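Local coordinates for protein Dot/Icm T4SS effector (Legionella pneumophila, PDB 6VVE) that acts as a type IV-secreted effector kinase that host inositol hexakisphosphate activates and that holds ADP, with manganese also bound, at residues Lys214-Asp218 / Glu219-Lys223; Leu276-Tyr279 / His280-Leu283; Pro101-Phe104 / Tyr105-Ile108; Phe118-His122 / Gly123-His127; Gly228-Gln231 / Trp232-Tyr236. All coordinates share one frame; numbering follows the deposited sequence.

Contact 1 (Lys214-Asp218 / Glu219-Lys223); sequences KGRVD and ELSRK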
# COMPACT_ATOMS: atom_id res chain seq x y z
N LYS A 214 2.80 1.99 -16.61
CA LYS A 214 2.81 3.22 -17.38
C LYS A 214 2.79 2.96 -18.88
O LYS A 214 3.16 3.84 -19.66
CB LYS A 214 4.03 4.06 -17.01
CG LYS A 214 4.03 4.58 -15.59
CD LYS A 214 5.26 5.43 -15.30
CE LYS A 214 5.14 6.15 -13.97
NZ LYS A 214 5.07 5.21 -12.82
N GLY A 215 2.39 1.75 -19.29
CA GLY A 215 2.29 1.41 -20.69
C GLY A 215 3.57 0.96 -21.34
O GLY A 215 3.59 0.77 -22.56
N ARG A 216 4.65 0.79 -20.58
CA ARG A 216 5.92 0.38 -21.15
C ARG A 216 5.90 -1.12 -21.45
O ARG A 216 5.24 -1.91 -20.76
CB ARG A 216 7.06 0.71 -20.18
CG ARG A 216 7.17 2.20 -19.88
CD ARG A 216 8.27 2.50 -18.87
NE ARG A 216 8.34 3.92 -18.57
CZ ARG A 216 9.11 4.45 -17.62
NH1 ARG A 216 9.89 3.67 -16.88
NH2 ARG A 216 9.11 5.76 -17.42
N VAL A 217 6.63 -1.50 -22.50
CA VAL A 217 6.58 -2.86 -23.03
C VAL A 217 7.94 -3.54 -23.00
O VAL A 217 8.12 -4.57 -23.64
CB VAL A 217 6.00 -2.87 -24.45
CG1 VAL A 217 4.53 -2.41 -24.43
CG2 VAL A 217 6.81 -1.99 -25.39
N ASP A 218 8.91 -2.99 -22.28
CA ASP A 218 10.16 -3.71 -22.09
C ASP A 218 9.91 -4.94 -21.20
O ASP A 218 8.89 -5.04 -20.51
CB ASP A 218 11.22 -2.81 -21.46
CG ASP A 218 10.80 -2.27 -20.11
OD1 ASP A 218 9.81 -1.51 -20.05
OD2 ASP A 218 11.46 -2.62 -19.10
N GLU A 219 10.86 -5.87 -21.23
CA GLU A 219 10.71 -7.12 -20.49
C GLU A 219 10.52 -6.85 -19.00
O GLU A 219 9.60 -7.38 -18.37
CB GLU A 219 11.91 -8.02 -20.72
CG GLU A 219 11.69 -9.45 -20.27
CD GLU A 219 12.95 -10.30 -20.40
OE1 GLU A 219 14.07 -9.74 -20.34
OE2 GLU A 219 12.82 -11.54 -20.55
N LEU A 220 11.37 -5.99 -18.42
CA LEU A 220 11.31 -5.74 -16.98
C LEU A 220 9.95 -5.19 -16.57
O LEU A 220 9.35 -5.64 -15.59
CB LEU A 220 12.43 -4.79 -16.58
CG LEU A 220 12.46 -4.32 -15.12
CD1 LEU A 220 12.54 -5.51 -14.16
CD2 LEU A 220 13.65 -3.38 -14.90
N SER A 221 9.46 -4.19 -17.30
CA SER A 221 8.18 -3.59 -16.94
C SER A 221 7.06 -4.62 -16.99
O SER A 221 6.21 -4.67 -16.09
CB SER A 221 7.87 -2.41 -17.88
OG SER A 221 8.86 -1.39 -17.75
N ARG A 222 7.05 -5.46 -18.03
CA ARG A 222 5.98 -6.44 -18.18
C ARG A 222 6.01 -7.47 -17.05
O ARG A 222 4.96 -7.87 -16.53
CB ARG A 222 6.08 -7.13 -19.54
CG ARG A 222 5.62 -6.27 -20.72
CD ARG A 222 5.64 -7.09 -22.01
NE ARG A 222 6.97 -7.18 -22.58
CZ ARG A 222 7.36 -8.12 -23.43
NH1 ARG A 222 6.51 -9.07 -23.81
NH2 ARG A 222 8.61 -8.12 -23.89
N LYS A 223 7.20 -7.92 -16.66
CA LYS A 223 7.30 -8.86 -15.55
C LYS A 223 6.90 -8.20 -14.24
O LYS A 223 6.21 -8.81 -13.42
CB LYS A 223 8.71 -9.42 -15.46
CG LYS A 223 9.08 -10.34 -16.62
CD LYS A 223 10.55 -10.76 -16.56
CE LYS A 223 10.88 -11.77 -17.65
NZ LYS A 223 12.34 -12.09 -17.70
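Asp218 and Ser221 make a local helix-capping contact at the protein surface, where the loop after strand 211-212 turns into helix 219-229. The Asp218 carboxylate hangs over the first turn and is held by one residue through two groups. Ser221 N donates to Asp218 OD2 at 3.1 Å, arriving from above the carboxylate plane rather than within it, and the Ser221 hydroxyl donates through OG to Asp218 OD1 at a modelled 2.5 Å, short enough that the exact length is doubtful. The Asp218 torsion explains the reach: CG sits between the backbone N and the carbonyl carbon (chi1 60°), which swings the carboxylate back over the backbone that follows. The Ser221 OG also lies 3.7 Å from Arg216 CB, where the loop passes the hydroxyl. Below the cap the first regular helical bond runs from Arg222 N to Asp218 O, 3.1 Å long and nearly straight at 163°. The Arg222 side chain bends at chi3 (-81°), bringing NE to Val217 O at 3.0 Å in a weak, strongly bent bond, while NH1 pairs with Asp265. One turn on, Lys223 NZ meets Glu219 OE2 at 2.9 Å in a salt bridge along the helix. The negative carboxylate would interact favourably with the partly positive N-terminal end of the helix. Asp at the N-cap, accepting from the backbone N-H three residues on, is the classical N-cap motif.

Contact 2 (Leu276-Tyr279 / His280-Leu283); sequences LRFY and HEGL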
# COMPACT_ATOMS: atom_id res chain seq x y z
N LEU A 276 -8.20 -21.37 -8.53
CA LEU A 276 -9.01 -22.44 -7.96
C LEU A 276 -8.41 -23.81 -8.29
O LEU A 276 -8.42 -24.70 -7.44
CB LEU A 276 -10.44 -22.36 -8.47
CG LEU A 276 -11.53 -22.10 -7.43
CD1 LEU A 276 -12.91 -22.26 -8.07
CD2 LEU A 276 -11.42 -23.03 -6.23
N ARG A 277 -7.92 -23.99 -9.51
CA ARG A 277 -7.30 -25.26 -9.89
C ARG A 277 -6.06 -25.53 -9.04
O ARG A 277 -5.93 -26.60 -8.44
CB ARG A 277 -6.94 -25.24 -11.38
CG ARG A 277 -6.13 -26.44 -11.86
CD ARG A 277 -6.87 -27.75 -11.63
NE ARG A 277 -8.17 -27.77 -12.29
CZ ARG A 277 -9.08 -28.73 -12.13
NH1 ARG A 277 -8.83 -29.75 -11.32
NH2 ARG A 277 -10.24 -28.66 -12.77
N PHE A 278 -5.14 -24.57 -8.98
CA PHE A 278 -3.95 -24.74 -8.15
C PHE A 278 -4.32 -24.94 -6.68
O PHE A 278 -3.71 -25.76 -5.99
CB PHE A 278 -3.02 -23.54 -8.31
CG PHE A 278 -2.27 -23.50 -9.62
CD1 PHE A 278 -2.44 -24.49 -10.58
CD2 PHE A 278 -1.40 -22.47 -9.89
CE1 PHE A 278 -1.74 -24.46 -11.77
CE2 PHE A 278 -0.69 -22.42 -11.09
CZ PHE A 278 -0.86 -23.41 -12.02
N TYR A 279 -5.31 -24.19 -6.19
CA TYR A 279 -5.75 -24.37 -4.81
C TYR A 279 -6.34 -25.76 -4.60
O TYR A 279 -6.05 -26.42 -3.59
CB TYR A 279 -6.77 -23.29 -4.45
CG TYR A 279 -7.33 -23.41 -3.04
CD1 TYR A 279 -6.55 -23.06 -1.94
CD2 TYR A 279 -8.62 -23.87 -2.82
CE1 TYR A 279 -7.04 -23.17 -0.66
CE2 TYR A 279 -9.12 -23.98 -1.54
CZ TYR A 279 -8.33 -23.63 -0.46
OH TYR A 279 -8.83 -23.74 0.81
N HIS A 280 -7.16 -26.22 -5.55
CA HIS A 280 -7.76 -27.55 -5.43
C HIS A 280 -6.70 -28.64 -5.45
O HIS A 280 -6.88 -29.68 -4.81
CB HIS A 280 -8.77 -27.76 -6.56
CG HIS A 280 -9.57 -29.02 -6.43
ND1 HIS A 280 -10.19 -29.39 -5.25
CD2 HIS A 280 -9.85 -29.99 -7.33
CE1 HIS A 280 -10.82 -30.54 -5.44
NE2 HIS A 280 -10.63 -30.92 -6.69
N GLU A 281 -5.62 -28.44 -6.19
CA GLU A 281 -4.55 -29.43 -6.28
C GLU A 281 -3.60 -29.39 -5.09
O GLU A 281 -2.72 -30.25 -5.00
CB GLU A 281 -3.76 -29.22 -7.57
CG GLU A 281 -4.51 -29.56 -8.84
CD GLU A 281 -3.73 -29.19 -10.09
OE1 GLU A 281 -3.13 -28.09 -10.12
OE2 GLU A 281 -3.70 -29.99 -11.04
N GLY A 282 -3.74 -28.42 -4.19
CA GLY A 282 -2.82 -28.29 -3.08
C GLY A 282 -1.53 -27.60 -3.42
O GLY A 282 -0.54 -27.76 -2.69
N LEU A 283 -1.49 -26.82 -4.51
CA LEU A 283 -0.27 -26.17 -4.96
C LEU A 283 -0.07 -24.80 -4.34
O LEU A 283 1.08 -24.39 -4.14
CB LEU A 283 -0.28 -26.04 -6.48
CG LEU A 283 -0.47 -27.33 -7.28
CD1 LEU A 283 -0.35 -27.03 -8.77
CD2 LEU A 283 0.54 -28.38 -6.86
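Leu283 folds back onto Phe278, its CD1 methyl meeting the ring at CD1 from 3.8 Å, obliquely to the ring plane. The Glu281 carboxylate lies nearly parallel to the same ring, planes 7° apart, with OE1 3.7 Å from Phe278 CD1. Glu281 also crosses Arg277 at a slant, with Arg277 CD 3.8 Å from Glu281 CD; with the Arg277 chain bent at chi2 and chi3, the charged ends stay apart, NH1 being 5.1 Å from Glu281 OE2, so aliphatic carbons do the touching. Beneath these side chains the backbone forms a Schellman motif that ends helix 272-280. Leu283 N reaches back to Phe278 O at 2.9 Å, and Gly282 N to Tyr279 O at 3.1 Å, the latter from well above the carbonyl plane. Gly282 makes the reversal with a positive phi of 81°, and the residues joined by the wider loop, Leu283 N to Phe278 O, are the apolar pair themselves. His280 N and Glu281 N keep ordinary helical bonds to Leu276 O and Arg277 O just before it. Farther out, helix 288-299 backs the turn: Leu276 packs on Leu294 and Ile298, and Tyr279 on Ala291, while Phe278 touches Ile284 in the loop that leads there.

Contact 3 (Pro101-Phe104 / Tyr105-Ile108); sequences PREF and YEEI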
# COMPACT_ATOMS: atom_id res chain seq x y z
N PRO A 101 14.38 17.50 -7.52
CA PRO A 101 13.74 18.82 -7.48
C PRO A 101 12.41 18.77 -6.74
O PRO A 101 11.80 17.71 -6.56
CB PRO A 101 13.54 19.18 -8.96
CG PRO A 101 14.42 18.23 -9.72
CD PRO A 101 14.49 16.98 -8.89
N ARG A 102 11.96 19.96 -6.33
CA ARG A 102 10.65 20.08 -5.69
C ARG A 102 9.56 19.42 -6.52
O ARG A 102 8.71 18.70 -5.99
CB ARG A 102 10.33 21.56 -5.45
CG ARG A 102 8.88 21.87 -5.17
CD ARG A 102 8.67 23.37 -4.97
NE ARG A 102 9.48 23.89 -3.87
CZ ARG A 102 9.57 25.18 -3.54
NH1 ARG A 102 8.89 26.09 -4.23
NH2 ARG A 102 10.33 25.55 -2.52
N GLU A 103 9.58 19.65 -7.84
CA GLU A 103 8.53 19.11 -8.70
C GLU A 103 8.48 17.59 -8.64
O GLU A 103 7.43 16.99 -8.87
CB GLU A 103 8.74 19.58 -10.14
CG GLU A 103 8.56 21.09 -10.35
CD GLU A 103 9.74 21.90 -9.83
OE1 GLU A 103 10.82 21.32 -9.60
OE2 GLU A 103 9.58 23.13 -9.65
N PHE A 104 9.61 16.94 -8.34
CA PHE A 104 9.63 15.49 -8.22
C PHE A 104 8.77 15.04 -7.05
O PHE A 104 8.00 14.07 -7.17
CB PHE A 104 11.07 15.00 -8.05
CG PHE A 104 11.18 13.53 -7.78
CD1 PHE A 104 11.17 12.62 -8.82
CD2 PHE A 104 11.31 13.06 -6.49
CE1 PHE A 104 11.29 11.27 -8.58
CE2 PHE A 104 11.42 11.71 -6.24
CZ PHE A 104 11.41 10.81 -7.29
N TYR A 105 8.87 15.73 -5.91
CA TYR A 105 8.06 15.36 -4.75
C TYR A 105 6.61 15.80 -4.92
O TYR A 105 5.69 15.09 -4.48
CB TYR A 105 8.66 15.97 -3.49
CG TYR A 105 10.04 15.45 -3.17
CD1 TYR A 105 10.22 14.18 -2.62
CD2 TYR A 105 11.17 16.23 -3.40
CE1 TYR A 105 11.49 13.70 -2.33
CE2 TYR A 105 12.44 15.76 -3.11
CZ TYR A 105 12.59 14.49 -2.57
OH TYR A 105 13.85 14.01 -2.28
N GLU A 106 6.39 16.97 -5.53
CA GLU A 106 5.02 17.42 -5.78
C GLU A 106 4.25 16.39 -6.60
O GLU A 106 3.06 16.14 -6.34
CB GLU A 106 5.03 18.77 -6.49
CG GLU A 106 5.55 19.91 -5.63
CD GLU A 106 5.59 21.23 -6.37
OE1 GLU A 106 5.55 21.22 -7.62
OE2 GLU A 106 5.66 22.28 -5.70
N GLU A 107 4.90 15.79 -7.61
CA GLU A 107 4.22 14.80 -8.44
C GLU A 107 3.90 13.55 -7.64
O GLU A 107 2.80 12.99 -7.76
CB GLU A 107 5.09 14.46 -9.65
CG GLU A 107 4.40 13.61 -10.70
CD GLU A 107 3.23 14.33 -11.36
OE1 GLU A 107 3.17 15.57 -11.26
OE2 GLU A 107 2.38 13.64 -11.98
N ILE A 108 4.85 13.08 -6.83
CA ILE A 108 4.57 11.94 -5.96
C ILE A 108 3.40 12.25 -5.04
O ILE A 108 2.51 11.42 -4.86
CB ILE A 108 5.84 11.56 -5.16
CG1 ILE A 108 6.88 10.93 -6.09
CG2 ILE A 108 5.48 10.60 -4.03
CD1 ILE A 108 8.24 10.79 -5.47
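Arg102 O is gripped by two N-H groups of the next helical turn: Glu106 N donates at 2.9 Å in a nearly straight bond (168°), and Tyr105 N adds a weak one at 3.0 Å. This is the first turn of helix 102-121, with Pro101 at the N-cap. Glu107 N continues the pattern to Glu103 O. Phe104 and Tyr105, though neighbours in sequence, meet as a T-shaped pair. The edge of Phe104 faces the Tyr105 ring, with planes 84° apart, and Phe104 CD2 stands over the centre of that ring. The two first torsions differ: Phe104 has CG anti to the backbone N (chi1 174°), Tyr105 has it anti to the carbonyl carbon, and the rings meet at close to a right angle. Ile108, one turn on, presses its CD1 methyl close to Phe104 CE2 at 3.4 Å, obliquely to the ring. Along another face of the helix, Glu106 lies across the stem of Arg102. Its OE2 meets Arg102 CG and CD, each at 3.3 Å, but Arg102 NE is 4.5 Å from Glu106 OE2, beyond a salt bridge. Tyr105 turns inward to Trp133 and Ile135, and His100 stacks on Phe104. The helix follows the strand carrying the ADP-contacting Lys94, as helix C does in protein kinases. Its first turn thus owes its cohesion to main-chain bonds and aromatic and methyl packing, with the Arg102 and Glu106 charges adding probably a diffuse attraction.

Contact 4 (Phe118-His122 / Gly123-His127); sequences FLKYH and GIQEH
Leu119 and Ile124 cross at about a right angle, the CD2 methyl of Leu119 meeting Ile124 CD1 at 3.7 Å. Ile124 points CG1 between its own backbone N and carbonyl carbon (chi1 52°), which tips the branch back toward the helix so that CD1 also comes near His122 CB. Beside this pair, Leu119 CB rests against the backbone of Gln125, 3.6 Å from its CA. On another flank the rings of Phe118 and His122 lie over each other's faces: Phe118 CZ stands above the centre of the imidazole, and His122 CE1 above the rim of the phenyl ring. The imidazole is held in this attitude by His122 ND1, which donates to Phe118 O at 2.9 Å. Leu119 O takes two donors from opposite faces of its plane, His122 N at 3.2 Å and Ile124 N at 3.0 Å, the second almost perfectly straight at 177°. Gly123 N bonds to Lys120 O, also at 3.0 Å but from above the carbonyl plane. Outward, Lys120 NZ reaches Asp47 and Tyr48 of the four-stranded sheet, while Ile124 packs on Ala168 and Glu171 of helix 159-174. Positive phi at Gly123, paired backward bonds from Gly123 and Ile124, and the apolar contact between Leu119 and Ile124 make this a Schellman motif, terminating helix 102-121 ahead of strand 132-134.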
# COMPACT_ATOMS: atom_id res chain seq x y z
N PHE A 118 -8.39 6.38 -3.69
CA PHE A 118 -8.69 5.01 -4.09
C PHE A 118 -8.87 4.12 -2.86
O PHE A 118 -9.84 3.37 -2.76
CB PHE A 118 -7.57 4.46 -4.99
CG PHE A 118 -7.72 3.00 -5.30
CD1 PHE A 118 -7.24 2.03 -4.42
CD2 PHE A 118 -8.35 2.58 -6.46
CE1 PHE A 118 -7.39 0.69 -4.70
CE2 PHE A 118 -8.50 1.23 -6.75
CZ PHE A 118 -8.01 0.29 -5.87
N LEU A 119 -7.93 4.21 -1.91
CA LEU A 119 -8.01 3.39 -0.71
C LEU A 119 -9.30 3.67 0.06
O LEU A 119 -9.98 2.74 0.51
CB LEU A 119 -6.80 3.63 0.18
CG LEU A 119 -5.44 3.20 -0.37
CD1 LEU A 119 -4.32 3.57 0.63
CD2 LEU A 119 -5.41 1.72 -0.68
N LYS A 120 -9.66 4.95 0.20
CA LYS A 120 -10.89 5.30 0.90
C LYS A 120 -12.10 4.71 0.20
O LYS A 120 -12.98 4.12 0.84
CB LYS A 120 -11.02 6.82 1.03
CG LYS A 120 -12.31 7.27 1.69
CD LYS A 120 -12.37 8.78 1.84
CE LYS A 120 -13.76 9.22 2.31
NZ LYS A 120 -13.80 10.67 2.65
N TYR A 121 -12.18 4.87 -1.13
CA TYR A 121 -13.32 4.40 -1.89
C TYR A 121 -13.42 2.88 -1.94
O TYR A 121 -14.42 2.35 -2.43
CB TYR A 121 -13.27 4.97 -3.30
CG TYR A 121 -13.39 6.49 -3.36
CD1 TYR A 121 -13.93 7.20 -2.30
CD2 TYR A 121 -12.96 7.20 -4.47
CE1 TYR A 121 -14.04 8.58 -2.35
CE2 TYR A 121 -13.07 8.57 -4.53
CZ TYR A 121 -13.61 9.26 -3.47
OH TYR A 121 -13.71 10.63 -3.51
N HIS A 122 -12.40 2.16 -1.45
CA HIS A 122 -12.46 0.72 -1.29
C HIS A 122 -12.43 0.28 0.16
O HIS A 122 -12.41 -0.92 0.43
CB HIS A 122 -11.31 0.06 -2.05
CG HIS A 122 -11.42 0.20 -3.54
ND1 HIS A 122 -11.36 1.41 -4.19
CD2 HIS A 122 -11.60 -0.73 -4.51
CE1 HIS A 122 -11.49 1.23 -5.49
NE2 HIS A 122 -11.65 -0.07 -5.71
N GLY A 123 -12.45 1.22 1.11
CA GLY A 123 -12.47 0.87 2.52
C GLY A 123 -11.26 0.10 2.99
O GLY A 123 -11.40 -0.82 3.81
N ILE A 124 -10.07 0.45 2.51
CA ILE A 124 -8.85 -0.26 2.88
C ILE A 124 -7.74 0.72 3.23
O ILE A 124 -6.57 0.33 3.34
CB ILE A 124 -8.40 -1.21 1.76
CG1 ILE A 124 -8.32 -0.46 0.42
CG2 ILE A 124 -9.34 -2.39 1.65
CD1 ILE A 124 -7.68 -1.26 -0.68
N GLN A 125 -8.09 1.99 3.43
CA GLN A 125 -7.07 2.99 3.75
C GLN A 125 -6.31 2.62 5.02
O GLN A 125 -5.11 2.90 5.13
CB GLN A 125 -7.71 4.37 3.91
CG GLN A 125 -6.71 5.48 4.23
CD GLN A 125 -7.36 6.84 4.34
OE1 GLN A 125 -8.52 7.04 3.96
NE2 GLN A 125 -6.62 7.80 4.89
N GLU A 126 -6.98 1.99 5.98
CA GLU A 126 -6.37 1.71 7.28
C GLU A 126 -5.18 0.76 7.18
O GLU A 126 -4.35 0.73 8.09
CB GLU A 126 -7.41 1.13 8.24
CG GLU A 126 -8.05 -0.18 7.74
CD GLU A 126 -9.45 0.01 7.19
OE1 GLU A 126 -9.70 1.03 6.51
OE2 GLU A 126 -10.31 -0.86 7.45
N HIS A 127 -5.08 -0.02 6.11
CA HIS A 127 -4.03 -1.03 5.96
C HIS A 127 -2.76 -0.50 5.33
O HIS A 127 -1.77 -1.24 5.23
CB HIS A 127 -4.55 -2.20 5.13
CG HIS A 127 -5.61 -3.02 5.81
ND1 HIS A 127 -5.32 -3.93 6.81
CD2 HIS A 127 -6.95 -3.07 5.64
CE1 HIS A 127 -6.44 -4.50 7.22
NE2 HIS A 127 -7.44 -3.99 6.53

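Contact 5 (Gly228-Gln231 / Trp232-Tyr236); sequences GKDQ and WLYVY
Asp230 breaks the helical path between helices 219-229 and 231-239, and its carbonyl O receives weak bonds from Leu233 N at 2.9 Å and Tyr234 N at 3.3 Å. A straighter bond, Val235 N to Gln231 O at 3.2 Å (165°), marks the second helix as properly under way. The ring of Tyr234 lies flat against the junction: Asp230 O stands 3.4 Å above the ring plane, over its centre, and Tyr234 OH comes within 3.6 Å of Asp230 CB. Tyr234 keeps CG anti to the carbonyl carbon (chi1 -51°), which folds the ring back along the turn it follows. Trp232 goes another way, its CG set between backbone N and carbonyl carbon (chi1 63°). Its indole brings the edge carrying CD1 and NE1 toward Lys229 O, with CD1 3.3 Å from that oxygen, and Leu233 CB sits over one face of the ring. The site is a buried helix-to-helix junction with Asp230 at the N-cap position, although the carboxylate makes no capping bond and serves tertiary structure instead: OD1 meets Ser269 OG, and OD2 takes Leu268 N and Tyr260 OH. Ser269 OG also pairs with Trp232 NE1, and Tyr260 OH with Tyr234 OH, joining both aromatics to the carboxylate's partners. From helix 159-174, Asn173 OD1 accepts from Trp232 N near the start of the second helix. Gln231, extended beyond CG, sends its amide NE2 to His179 O and packs its chain on Leu169.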
# COMPACT_ATOMS: atom_id res chain seq x y z
N GLY A 228 3.36 -7.70 -9.70
CA GLY A 228 2.60 -6.79 -8.86
C GLY A 228 1.15 -7.21 -8.70
O GLY A 228 0.60 -7.14 -7.60
N LYS A 229 0.52 -7.65 -9.80
CA LYS A 229 -0.88 -8.05 -9.73
C LYS A 229 -1.08 -9.29 -8.86
O LYS A 229 -2.17 -9.48 -8.30
CB LYS A 229 -1.43 -8.30 -11.13
CG LYS A 229 -1.69 -7.02 -11.92
CD LYS A 229 -2.62 -7.25 -13.11
CE LYS A 229 -4.06 -7.48 -12.67
NZ LYS A 229 -4.65 -6.28 -12.02
N ASP A 230 -0.05 -10.14 -8.74
CA ASP A 230 -0.11 -11.33 -7.90
C ASP A 230 0.64 -11.13 -6.58
O ASP A 230 0.86 -12.10 -5.85
CB ASP A 230 0.47 -12.54 -8.64
CG ASP A 230 -0.37 -12.92 -9.87
OD1 ASP A 230 -1.54 -12.47 -9.95
OD2 ASP A 230 0.14 -13.66 -10.74
N GLN A 231 1.04 -9.90 -6.28
CA GLN A 231 1.78 -9.61 -5.06
C GLN A 231 1.10 -10.21 -3.84
O GLN A 231 1.73 -10.89 -3.03
CB GLN A 231 1.92 -8.09 -4.92
CG GLN A 231 2.89 -7.60 -3.90
CD GLN A 231 3.05 -6.09 -3.96
OE1 GLN A 231 2.10 -5.35 -3.70
NE2 GLN A 231 4.23 -5.65 -4.35
N TRP A 232 -0.20 -9.94 -3.70
CA TRP A 232 -0.96 -10.42 -2.54
C TRP A 232 -0.78 -11.92 -2.34
O TRP A 232 -0.73 -12.40 -1.20
CB TRP A 232 -2.44 -10.09 -2.73
CG TRP A 232 -3.03 -10.80 -3.91
CD1 TRP A 232 -3.01 -10.38 -5.21
CD2 TRP A 232 -3.71 -12.06 -3.91
NE1 TRP A 232 -3.63 -11.31 -6.02
CE2 TRP A 232 -4.07 -12.34 -5.24
CE3 TRP A 232 -4.03 -12.98 -2.91
CZ2 TRP A 232 -4.76 -13.50 -5.59
CZ3 TRP A 232 -4.72 -14.13 -3.26
CH2 TRP A 232 -5.08 -14.38 -4.59
N LEU A 233 -0.70 -12.68 -3.44
CA LEU A 233 -0.59 -14.13 -3.33
C LEU A 233 0.77 -14.53 -2.78
O LEU A 233 0.86 -15.49 -1.99
CB LEU A 233 -0.83 -14.76 -4.70
CG LEU A 233 -0.84 -16.28 -4.79
CD1 LEU A 233 -2.03 -16.86 -4.05
CD2 LEU A 233 -0.84 -16.73 -6.25
N TYR A 234 1.83 -13.82 -3.18
CA TYR A 234 3.17 -14.16 -2.70
C TYR A 234 3.26 -13.97 -1.19
O TYR A 234 3.83 -14.81 -0.48
CB TYR A 234 4.22 -13.30 -3.39
CG TYR A 234 4.16 -13.26 -4.90
CD1 TYR A 234 3.51 -14.25 -5.63
CD2 TYR A 234 4.80 -12.24 -5.60
CE1 TYR A 234 3.46 -14.20 -7.00
CE2 TYR A 234 4.77 -12.19 -6.98
CZ TYR A 234 4.08 -13.16 -7.68
OH TYR A 234 4.05 -13.09 -9.05
N VAL A 235 2.72 -12.86 -0.69
CA VAL A 235 2.76 -12.59 0.75
C VAL A 235 2.04 -13.69 1.52
O VAL A 235 2.57 -14.24 2.49
CB VAL A 235 2.15 -11.20 1.05
CG1 VAL A 235 2.12 -10.96 2.55
CG2 VAL A 235 2.94 -10.11 0.34
N TYR A 236 0.83 -14.04 1.08
CA TYR A 236 0.04 -15.01 1.83
C TYR A 236 0.71 -16.39 1.83
O TYR A 236 0.80 -17.04 2.87
CB TYR A 236 -1.36 -15.12 1.25
CG TYR A 236 -2.26 -15.96 2.12
CD1 TYR A 236 -2.89 -15.41 3.24
CD2 TYR A 236 -2.49 -17.30 1.84
CE1 TYR A 236 -3.72 -16.18 4.04
CE2 TYR A 236 -3.32 -18.07 2.63
CZ TYR A 236 -3.92 -17.51 3.74
OH TYR A 236 -4.74 -18.26 4.54

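Overall arrangement
Contacts 1, 2 and 3 lie at the surface, contact 4 is partly buried and contact 5 is buried. Contacts 3 and 4 mark the start and end of one helix, 102-121, their centres about 24 Å apart; contacts 1 and 5 do the same for helix 219-229, with nearest atoms about 5 Å apart. Contacts 2 and 4 share the Schellman ending, but contact 2 faces helix 288-299 and contact 4 helix 159-174. Chemistry follows place: contact 1 relies on a carboxylate cap and charged pairs, contact 3 on aromatic packing, while contact 5 buries polar groups bonded to neighbouring elements. Contacts 2 and 3 fall on opposite sides of the chain's centre.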